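Local atomic coordinates of oxidoreductase, Gfo/Idh/MocA family (Pseudomonas syringae pv. tomato, PDB entry 3DTY), a protein that probably catalyses an NAD(P)-dependent oxidation or reduction of a still unidentified substrate, as a tetrameric, magnesium-binding member of the Gfo/Idh/MocA family. Residues 166-171 against 275-280; 221-226 against 250-255; 226-231 against 385-390. All coordinates share one frame; numbering follows the deposited sequence.

All three contacts lie in one mixed beta sheet of the C-terminal alpha/beta domain. Contact 1 pairs strands 166-174 and 272-278 in its middle; contact 2 lies at the 224-232/244-251 hairpin, two strands further on; contact 3 adds the short strand 388-389 at the sheet's edge. The centres of contacts 1 and 2 are about 12 Å apart, those of 2 and 3 about 13 Å, and those of 1 and 3 about 20 Å. Contacts 2 and 3 share R226. Along the chain, contact 2 and segment 226-231 fall between the segments of contact 1, while 385-390 follows all the others, so contact 3 crosses both. Each contact reaches the second subunit, so the sheet contributes to the oligomer interface.

Contact 1: residues 166-171 against 275-280; sequences VRMVHM and RVIGSR
The side chain of R167 runs out over S279, just beyond the end of strand 272-278. Its CB lies 3.5 Å from I277 O; CG continues the extended chain, and CD comes alongside the backbone N and CA of S279. NE, CZ and NH2 then all lie against S279 CB, which sits over one face of the guanidinium, off-centre toward its rim, with CZ 3.6 Å from that carbon. At the tip, NH1 bonds to S179 O of the second subunit and makes a weak bond to a water that donates to G278 O, while the hydroxyl of S279 is turned to the backbone of D165. R167 and M168 together face I277 in a classic beta bulge of this antiparallel pair: I277 O accepts from R167 N at 2.7 Å and from M168 N at 3.0 Å, both donors in its carbonyl plane. Beyond the bulge the pairing is regular, with I277 N bonded to M168 O and H170 and R275 exchanging two backbone bonds. On the face carrying M168, H170 and I277, the branches of I277 diverge. CG2, anti to the backbone N, meets the selenomethionine methyl CE of M168 at 3.8 Å, whereas CD1 approaches the H170 ring obliquely, 4.1 Å from ND1. The other nitrogen of that ring, NE2, bonds to Y246 OH of the second subunit. On the reverse face, both methyls of V166 touch V276 CG1, CG1 at 4.1 Å, and helix 203-218 packs against V169 and V276.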
loop_
_atom_site.group_PDB
_atom_site.type_symbol
_atom_site.label_atom_id
_atom_site.label_comp_id
_atom_site.label_asym_id
_atom_site.label_seq_id
_atom_site.Cartn_x
_atom_site.Cartn_y
_atom_site.Cartn_z
ATOM N N VAL A 166 22.742 -13.256 7.523
ATOM C CA VAL A 166 22.396 -11.839 7.622
ATOM C C VAL A 166 23.538 -10.979 7.089
ATOM O O VAL A 166 24.691 -11.163 7.471
ATOM C CB VAL A 166 22.098 -11.434 9.081
ATOM C CG1 VAL A 166 21.976 -9.907 9.191
ATOM C CG2 VAL A 166 20.818 -12.104 9.547
ATOM N N ARG A 167 23.205 -10.032 6.217
ATOM C CA ARG A 167 24.193 -9.159 5.599
ATOM C C ARG A 167 24.026 -7.698 5.976
ATOM O O ARG A 167 25.006 -6.971 6.120
ATOM C CB ARG A 167 24.121 -9.298 4.077
ATOM C CG ARG A 167 24.586 -10.652 3.578
ATOM C CD ARG A 167 24.428 -10.793 2.080
ATOM N NE ARG A 167 25.092 -12.006 1.616
ATOM C CZ ARG A 167 25.040 -12.468 0.374
ATOM N NH1 ARG A 167 24.341 -11.826 -0.551
ATOM N NH2 ARG A 167 25.726 -13.558 0.054
HETATM N N MSE A 168 22.778 -7.266 6.110
HETATM C CA MSE A 168 22.490 -5.890 6.475
HETATM C C MSE A 168 21.270 -5.749 7.373
HETATM O O MSE A 168 20.291 -6.482 7.246
HETATM C CB MSE A 168 22.275 -5.033 5.228
HETATM C CG MSE A 168 23.515 -4.780 4.409
HETATM SE SE MSE A 168 22.953 -4.218 2.666
HETATM C CE MSE A 168 22.781 -5.974 1.907
ATOM N N VAL A 169 21.351 -4.793 8.285
ATOM C CA VAL A 169 20.252 -4.488 9.182
ATOM C C VAL A 169 20.022 -2.991 8.988
ATOM O O VAL A 169 20.862 -2.177 9.361
ATOM C CB VAL A 169 20.612 -4.742 10.659
ATOM C CG1 VAL A 169 19.388 -4.459 11.541
ATOM C CG2 VAL A 169 21.112 -6.169 10.839
ATOM N N HIS A 170 18.901 -2.636 8.370
ATOM C CA HIS A 170 18.581 -1.237 8.128
ATOM C C HIS A 170 17.462 -0.789 9.048
ATOM O O HIS A 170 16.375 -1.367 9.056
ATOM C CB HIS A 170 18.196 -1.031 6.669
ATOM C CG HIS A 170 19.354 -1.130 5.726
ATOM N ND1 HIS A 170 19.211 -1.063 4.359
ATOM C CD2 HIS A 170 20.680 -1.278 5.961
ATOM C CE1 HIS A 170 20.399 -1.167 3.789
ATOM N NE2 HIS A 170 21.306 -1.297 4.738
HETATM N N MSE A 171 17.749 0.248 9.827
HETATM C CA MSE A 171 16.804 0.774 10.795
HETATM C C MSE A 171 16.539 2.260 10.624
HETATM O O MSE A 171 17.379 3.009 10.129
HETATM C CB MSE A 171 17.336 0.539 12.212
HETATM C CG MSE A 171 17.398 -0.908 12.609
HETATM SE SE MSE A 171 18.729 -1.203 13.927
HETATM C CE MSE A 171 20.307 -1.154 12.812
ATOM N N ARG A 275 14.517 -3.323 8.458
ATOM C CA ARG A 275 14.588 -4.302 7.392
ATOM C C ARG A 275 15.865 -5.099 7.617
ATOM O O ARG A 275 16.950 -4.520 7.741
ATOM C CB ARG A 275 14.638 -3.612 6.022
ATOM C CG ARG A 275 14.730 -4.577 4.839
ATOM C CD ARG A 275 14.850 -3.835 3.520
ATOM N NE ARG A 275 14.917 -4.725 2.362
ATOM C CZ ARG A 275 13.882 -5.406 1.871
ATOM N NH1 ARG A 275 12.681 -5.307 2.434
ATOM N NH2 ARG A 275 14.043 -6.183 0.809
ATOM N N VAL A 276 15.735 -6.419 7.699
ATOM C CA VAL A 276 16.899 -7.275 7.888
ATOM C C VAL A 276 17.112 -8.008 6.568
ATOM O O VAL A 276 16.241 -8.758 6.108
ATOM C CB VAL A 276 16.685 -8.292 9.032
ATOM C CG1 VAL A 276 17.931 -9.164 9.201
ATOM C CG2 VAL A 276 16.369 -7.558 10.323
ATOM N N ILE A 277 18.275 -7.777 5.968
ATOM C CA ILE A 277 18.635 -8.358 4.676
ATOM C C ILE A 277 19.647 -9.498 4.768
ATOM O O ILE A 277 20.782 -9.304 5.209
ATOM C CB ILE A 277 19.218 -7.263 3.752
ATOM C CG1 ILE A 277 18.231 -6.096 3.660
ATOM C CG2 ILE A 277 19.506 -7.834 2.371
ATOM C CD1 ILE A 277 18.746 -4.908 2.873
ATOM N N GLY A 278 19.229 -10.687 4.344
ATOM C CA GLY A 278 20.116 -11.842 4.373
ATOM C C GLY A 278 20.443 -12.319 2.967
ATOM O O GLY A 278 19.917 -11.790 1.990
ATOM N N SER A 279 21.308 -13.321 2.863
ATOM C CA SER A 279 21.713 -13.863 1.571
ATOM C C SER A 279 20.569 -14.519 0.804
ATOM O O SER A 279 20.619 -14.612 -0.418
ATOM C CB SER A 279 22.838 -14.889 1.769
ATOM O OG SER A 279 22.458 -15.897 2.697
ATOM N N ARG A 280 19.541 -14.968 1.520
ATOM C CA ARG A 280 18.409 -15.648 0.895
ATOM C C ARG A 280 17.118 -14.836 0.830
ATOM O O ARG A 280 16.344 -14.956 -0.116
ATOM C CB ARG A 280 18.136 -16.970 1.629
ATOM C CG ARG A 280 16.819 -17.646 1.252
ATOM C CD ARG A 280 16.669 -19.018 1.916
ATOM N NE ARG A 280 15.456 -19.718 1.493
ATOM C CZ ARG A 280 14.259 -19.554 2.052
ATOM N NH1 ARG A 280 14.112 -18.709 3.064
ATOM N NH2 ARG A 280 13.212 -20.242 1.608
HETATM O O HOH W 1 21.556 -10.717 0.038
#

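Contact 2: residues 221-226 against 250-255; sequences DLKIKR and EYEGGA
L222 and Y251 meet beside the open end of the 224-232/244-251 hairpin, where a classic beta bulge sets K225 and R226 opposite E250. The backbone bonds define it: E250 O takes K225 N at 2.8 Å and, more weakly, R226 N at 3.3 Å, while E250 N returns a bond to R226 O. Past the bulge, E252 N donates to K223 O as the chain enters the type II turn from Y251 to G254. The apolar part is a CH-pi contact: L222 CD2 stands 3.4 Å from the Y251 ring centroid, almost on the ring normal, and I224 CG1 reaches CE1 of the same ring obliquely. Charged groups gather on the other side. K225 and E252 form a long salt bridge. R226 and E250 run side by side, and the guanidinium grips the carboxylate side-on with their planes 62° apart; a second carboxylate, D384 of the second subunit, also pairs with R226 NH2. R226 NE meets E250 OE1 at 2.9 Å from above the carboxylate plane, and NH2 reaches OE2 at 2.9 Å on the syn side, though 30° out of that plane.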
loop_
_atom_site.group_PDB
_atom_site.type_symbol
_atom_site.label_atom_id
_atom_site.label_comp_id
_atom_site.label_asym_id
_atom_site.label_seq_id
_atom_site.Cartn_x
_atom_site.Cartn_y
_atom_site.Cartn_z
ATOM N N ASP A 221 22.644 -12.421 18.679
ATOM C CA ASP A 221 24.056 -12.788 18.578
ATOM C C ASP A 221 24.926 -11.817 17.783
ATOM O O ASP A 221 26.148 -11.954 17.755
ATOM C CB ASP A 221 24.181 -14.198 17.997
ATOM C CG ASP A 221 23.406 -15.227 18.809
ATOM O OD1 ASP A 221 23.392 -15.103 20.053
ATOM O OD2 ASP A 221 22.819 -16.155 18.210
ATOM N N LEU A 222 24.300 -10.830 17.152
ATOM C CA LEU A 222 25.028 -9.852 16.352
ATOM C C LEU A 222 25.747 -8.868 17.280
ATOM O O LEU A 222 25.131 -8.313 18.192
ATOM C CB LEU A 222 24.041 -9.105 15.446
ATOM C CG LEU A 222 24.485 -8.668 14.051
ATOM C CD1 LEU A 222 24.825 -9.889 13.221
ATOM C CD2 LEU A 222 23.368 -7.875 13.386
ATOM N N LYS A 223 27.045 -8.658 17.055
ATOM C CA LYS A 223 27.825 -7.731 17.881
ATOM C C LYS A 223 28.417 -6.590 17.060
ATOM O O LYS A 223 29.058 -6.817 16.031
ATOM C CB LYS A 223 28.967 -8.469 18.592
ATOM C CG LYS A 223 28.524 -9.514 19.617
ATOM C CD LYS A 223 29.730 -10.300 20.141
ATOM C CE LYS A 223 29.340 -11.343 21.185
ATOM N NZ LYS A 223 28.918 -10.717 22.470
ATOM N N ILE A 224 28.202 -5.362 17.516
ATOM C CA ILE A 224 28.731 -4.197 16.821
ATOM C C ILE A 224 30.238 -4.110 17.050
ATOM O O ILE A 224 30.696 -4.159 18.191
ATOM C CB ILE A 224 28.104 -2.886 17.338
ATOM C CG1 ILE A 224 26.591 -2.886 17.099
ATOM C CG2 ILE A 224 28.748 -1.695 16.633
ATOM C CD1 ILE A 224 25.877 -1.704 17.722
ATOM N N LYS A 225 31.004 -3.975 15.969
ATOM C CA LYS A 225 32.460 -3.866 16.087
ATOM C C LYS A 225 32.857 -2.394 16.179
ATOM O O LYS A 225 33.612 -1.993 17.062
ATOM C CB LYS A 225 33.149 -4.503 14.878
ATOM C CG LYS A 225 34.667 -4.581 15.003
ATOM C CD LYS A 225 35.094 -5.437 16.209
ATOM C CE LYS A 225 36.624 -5.501 16.362
ATOM N NZ LYS A 225 37.066 -6.373 17.494
ATOM N N ARG A 226 32.344 -1.593 15.253
ATOM C CA ARG A 226 32.629 -0.162 15.236
ATOM C C ARG A 226 31.550 0.559 14.447
ATOM O O ARG A 226 30.858 -0.049 13.626
ATOM C CB ARG A 226 33.988 0.106 14.598
ATOM C CG ARG A 226 34.063 -0.326 13.153
ATOM C CD ARG A 226 35.399 0.031 12.544
ATOM N NE ARG A 226 35.420 -0.286 11.120
ATOM C CZ ARG A 226 36.242 0.281 10.244
ATOM N NH1 ARG A 226 37.112 1.198 10.650
ATOM N NH2 ARG A 226 36.186 -0.069 8.966
ATOM N N GLU A 250 29.471 -1.425 11.585
ATOM C CA GLU A 250 30.088 -2.633 11.081
ATOM C C GLU A 250 29.921 -3.671 12.183
ATOM O O GLU A 250 30.387 -3.486 13.302
ATOM C CB GLU A 250 31.575 -2.405 10.796
ATOM C CG GLU A 250 31.923 -2.303 9.320
ATOM C CD GLU A 250 33.409 -2.062 9.084
ATOM O OE1 GLU A 250 34.236 -2.631 9.829
ATOM O OE2 GLU A 250 33.747 -1.312 8.147
ATOM N N TYR A 251 29.229 -4.755 11.864
ATOM C CA TYR A 251 29.008 -5.829 12.818
ATOM C C TYR A 251 30.167 -6.811 12.730
ATOM O O TYR A 251 30.757 -6.985 11.659
ATOM C CB TYR A 251 27.711 -6.563 12.486
ATOM C CG TYR A 251 26.447 -5.761 12.717
ATOM C CD1 TYR A 251 26.016 -5.464 14.008
ATOM C CD2 TYR A 251 25.668 -5.326 11.645
ATOM C CE1 TYR A 251 24.832 -4.754 14.230
ATOM C CE2 TYR A 251 24.484 -4.616 11.853
ATOM C CZ TYR A 251 24.073 -4.336 13.145
ATOM O OH TYR A 251 22.904 -3.649 13.356
ATOM N N GLU A 252 30.503 -7.451 13.847
ATOM C CA GLU A 252 31.578 -8.436 13.826
ATOM C C GLU A 252 31.053 -9.569 12.949
ATOM O O GLU A 252 29.948 -10.074 13.165
ATOM C CB GLU A 252 31.897 -8.922 15.247
ATOM C CG GLU A 252 33.137 -8.251 15.849
ATOM C CD GLU A 252 33.188 -8.314 17.376
ATOM O OE1 GLU A 252 32.931 -9.400 17.950
ATOM O OE2 GLU A 252 33.499 -7.273 18.001
ATOM N N GLY A 253 31.817 -9.935 11.930
ATOM C CA GLY A 253 31.366 -10.992 11.044
ATOM C C GLY A 253 31.136 -10.476 9.636
ATOM O O GLY A 253 30.947 -11.256 8.712
ATOM N N GLY A 254 31.132 -9.157 9.475
ATOM C CA GLY A 254 30.958 -8.584 8.155
ATOM C C GLY A 254 29.659 -7.866 7.852
ATOM O O GLY A 254 29.634 -6.994 6.989
ATOM N N ALA A 255 28.579 -8.230 8.533
ATOM C CA ALA A 255 27.295 -7.593 8.290
ATOM C C ALA A 255 27.404 -6.085 8.520
ATOM O O ALA A 255 28.283 -5.615 9.249
ATOM C CB ALA A 255 26.233 -8.191 9.208
HETATM O O HOH W 2 28.313 -10.161 14.975
#

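Contact 3: residues 226-231 against 385-390; sequences RLMCSR and SIWVAY
The indole of W387 lies between R226 and M228, in a sandwich where the short strand 388-389 joins the edge of the mixed sheet antiparallel to strand 224-232. The R226 guanidinium stacks on one face, its plane 14° from that of the ring. This is also a cation-pi contact, with CZ 3.5 Å from the centroid of the five-membered ring. A chi1 of 62° turns R226 CG between its backbone N and carbonyl carbon, and from there the extended chain crosses the indole, CG passing over CE3. From the opposite face comes selenomethionine M228 in a Met-aromatic contact: its SE stands over the face, 4.5 Å from the centroid of the six-membered ring. W387 NE1 bonds to D384 O of the second subunit, which helps fix the rotation of the indole at the interface.

L227 and V388 share the other face of the sheet. L227 CD1 touches V388 CG2 at 3.8 Å, and CD2 meets the edge of the Y390 ring, whose OH is held by E369. The backbones of L227 and V388 exchange two bonds, L227 N to V388 O and V388 N to L227 O. Farther along, where the regular pairing has ended, S385 takes over with its hydroxyl: OG donates to C229 O at 2.8 Å, from 47° above the carbonyl plane.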
loop_
_atom_site.group_PDB
_atom_site.type_symbol
_atom_site.label_atom_id
_atom_site.label_comp_id
_atom_site.label_asym_id
_atom_site.label_seq_id
_atom_site.Cartn_x
_atom_site.Cartn_y
_atom_site.Cartn_z
ATOM N N ARG A 226 32.344 -1.593 15.253
ATOM C CA ARG A 226 32.629 -0.162 15.236
ATOM C C ARG A 226 31.550 0.559 14.447
ATOM O O ARG A 226 30.858 -0.049 13.626
ATOM C CB ARG A 226 33.988 0.106 14.598
ATOM C CG ARG A 226 34.063 -0.326 13.153
ATOM C CD ARG A 226 35.399 0.031 12.544
ATOM N NE ARG A 226 35.420 -0.286 11.120
ATOM C CZ ARG A 226 36.242 0.281 10.244
ATOM N NH1 ARG A 226 37.112 1.198 10.650
ATOM N NH2 ARG A 226 36.186 -0.069 8.966
ATOM N N LEU A 227 31.414 1.855 14.697
ATOM C CA LEU A 227 30.409 2.648 14.012
ATOM C C LEU A 227 30.842 4.093 13.811
ATOM O O LEU A 227 31.783 4.576 14.447
ATOM C CB LEU A 227 29.100 2.632 14.816
ATOM C CG LEU A 227 29.107 3.257 16.219
ATOM C CD1 LEU A 227 29.138 4.773 16.117
ATOM C CD2 LEU A 227 27.863 2.827 16.981
HETATM N N MSE A 228 30.152 4.771 12.903
HETATM C CA MSE A 228 30.387 6.180 12.658
HETATM C C MSE A 228 29.025 6.850 12.641
HETATM O O MSE A 228 28.010 6.228 12.325
HETATM C CB MSE A 228 31.139 6.429 11.343
HETATM C CG MSE A 228 30.629 5.701 10.136
HETATM SE SE MSE A 228 31.493 6.407 8.540
HETATM C CE MSE A 228 33.306 5.961 8.868
ATOM N N CYS A 229 28.999 8.118 13.018
ATOM C CA CYS A 229 27.753 8.849 13.052
ATOM C C CYS A 229 27.954 10.274 12.573
ATOM O O CYS A 229 28.973 10.910 12.848
ATOM C CB CYS A 229 27.184 8.860 14.475
ATOM S SG CYS A 229 25.606 9.742 14.662
ATOM N N SER A 230 26.966 10.746 11.833
ATOM C CA SER A 230 26.937 12.091 11.317
ATOM C C SER A 230 25.609 12.644 11.818
ATOM O O SER A 230 24.550 12.118 11.478
ATOM C CB SER A 230 26.964 12.071 9.790
ATOM O OG SER A 230 26.650 13.340 9.267
ATOM N N ARG A 231 25.653 13.682 12.647
ATOM C CA ARG A 231 24.411 14.247 13.155
ATOM C C ARG A 231 24.307 15.735 12.833
ATOM O O ARG A 231 25.320 16.421 12.732
ATOM C CB ARG A 231 24.298 14.011 14.672
ATOM C CG ARG A 231 25.328 14.757 15.546
ATOM C CD ARG A 231 25.084 14.486 17.041
ATOM N NE ARG A 231 26.018 15.205 17.907
ATOM C CZ ARG A 231 25.802 15.472 19.193
ATOM N NH1 ARG A 231 24.679 15.087 19.780
ATOM N NH2 ARG A 231 26.713 16.126 19.897
ATOM N N SER A 385 32.467 12.288 12.303
ATOM C CA SER A 385 32.108 10.965 11.803
ATOM C C SER A 385 33.239 9.964 11.623
ATOM O O SER A 385 33.189 9.123 10.729
ATOM C CB SER A 385 31.348 11.112 10.479
ATOM O OG SER A 385 30.235 11.980 10.632
ATOM N N ILE A 386 34.251 10.038 12.476
ATOM C CA ILE A 386 35.354 9.098 12.391
ATOM C C ILE A 386 34.862 7.774 12.983
ATOM O O ILE A 386 33.932 7.768 13.790
ATOM C CB ILE A 386 36.568 9.596 13.207
ATOM C CG1 ILE A 386 37.764 8.667 12.968
ATOM C CG2 ILE A 386 36.203 9.663 14.704
ATOM C CD1 ILE A 386 39.042 9.082 13.689
ATOM N N TRP A 387 35.459 6.656 12.582
ATOM C CA TRP A 387 35.049 5.364 13.141
ATOM C C TRP A 387 35.431 5.304 14.611
ATOM O O TRP A 387 36.514 5.755 14.992
ATOM C CB TRP A 387 35.763 4.182 12.469
ATOM C CG TRP A 387 35.378 3.876 11.062
ATOM C CD1 TRP A 387 36.091 4.173 9.936
ATOM C CD2 TRP A 387 34.211 3.169 10.625
ATOM N NE1 TRP A 387 35.442 3.689 8.824
ATOM C CE2 TRP A 387 34.286 3.069 9.218
ATOM C CE3 TRP A 387 33.109 2.605 11.285
ATOM C CZ2 TRP A 387 33.299 2.434 8.457
ATOM C CZ3 TRP A 387 32.127 1.972 10.528
ATOM C CH2 TRP A 387 32.231 1.892 9.129
ATOM N N VAL A 388 34.543 4.750 15.434
ATOM C CA VAL A 388 34.838 4.569 16.843
ATOM C C VAL A 388 34.522 3.117 17.205
ATOM O O VAL A 388 33.554 2.536 16.712
ATOM C CB VAL A 388 34.028 5.523 17.760
ATOM C CG1 VAL A 388 34.342 6.972 17.408
ATOM C CG2 VAL A 388 32.548 5.229 17.657
ATOM N N ALA A 389 35.360 2.525 18.047
ATOM C CA ALA A 389 35.149 1.150 18.466
ATOM C C ALA A 389 33.900 1.162 19.332
ATOM O O ALA A 389 33.753 2.034 20.186
ATOM C CB ALA A 389 36.348 0.662 19.265
ATOM N N TYR A 390 33.001 0.208 19.114
ATOM C CA TYR A 390 31.765 0.164 19.890
ATOM C C TYR A 390 32.101 -0.029 21.359
ATOM O O TYR A 390 31.562 0.654 22.229
ATOM C CB TYR A 390 30.848 -0.963 19.409
ATOM C CG TYR A 390 29.520 -0.969 20.125
ATOM C CD1 TYR A 390 28.617 0.081 19.958
ATOM C CD2 TYR A 390 29.196 -1.977 21.026
ATOM C CE1 TYR A 390 27.430 0.130 20.674
ATOM C CE2 TYR A 390 28.006 -1.939 21.753
ATOM C CZ TYR A 390 27.131 -0.878 21.571
ATOM O OH TYR A 390 25.974 -0.810 22.312
#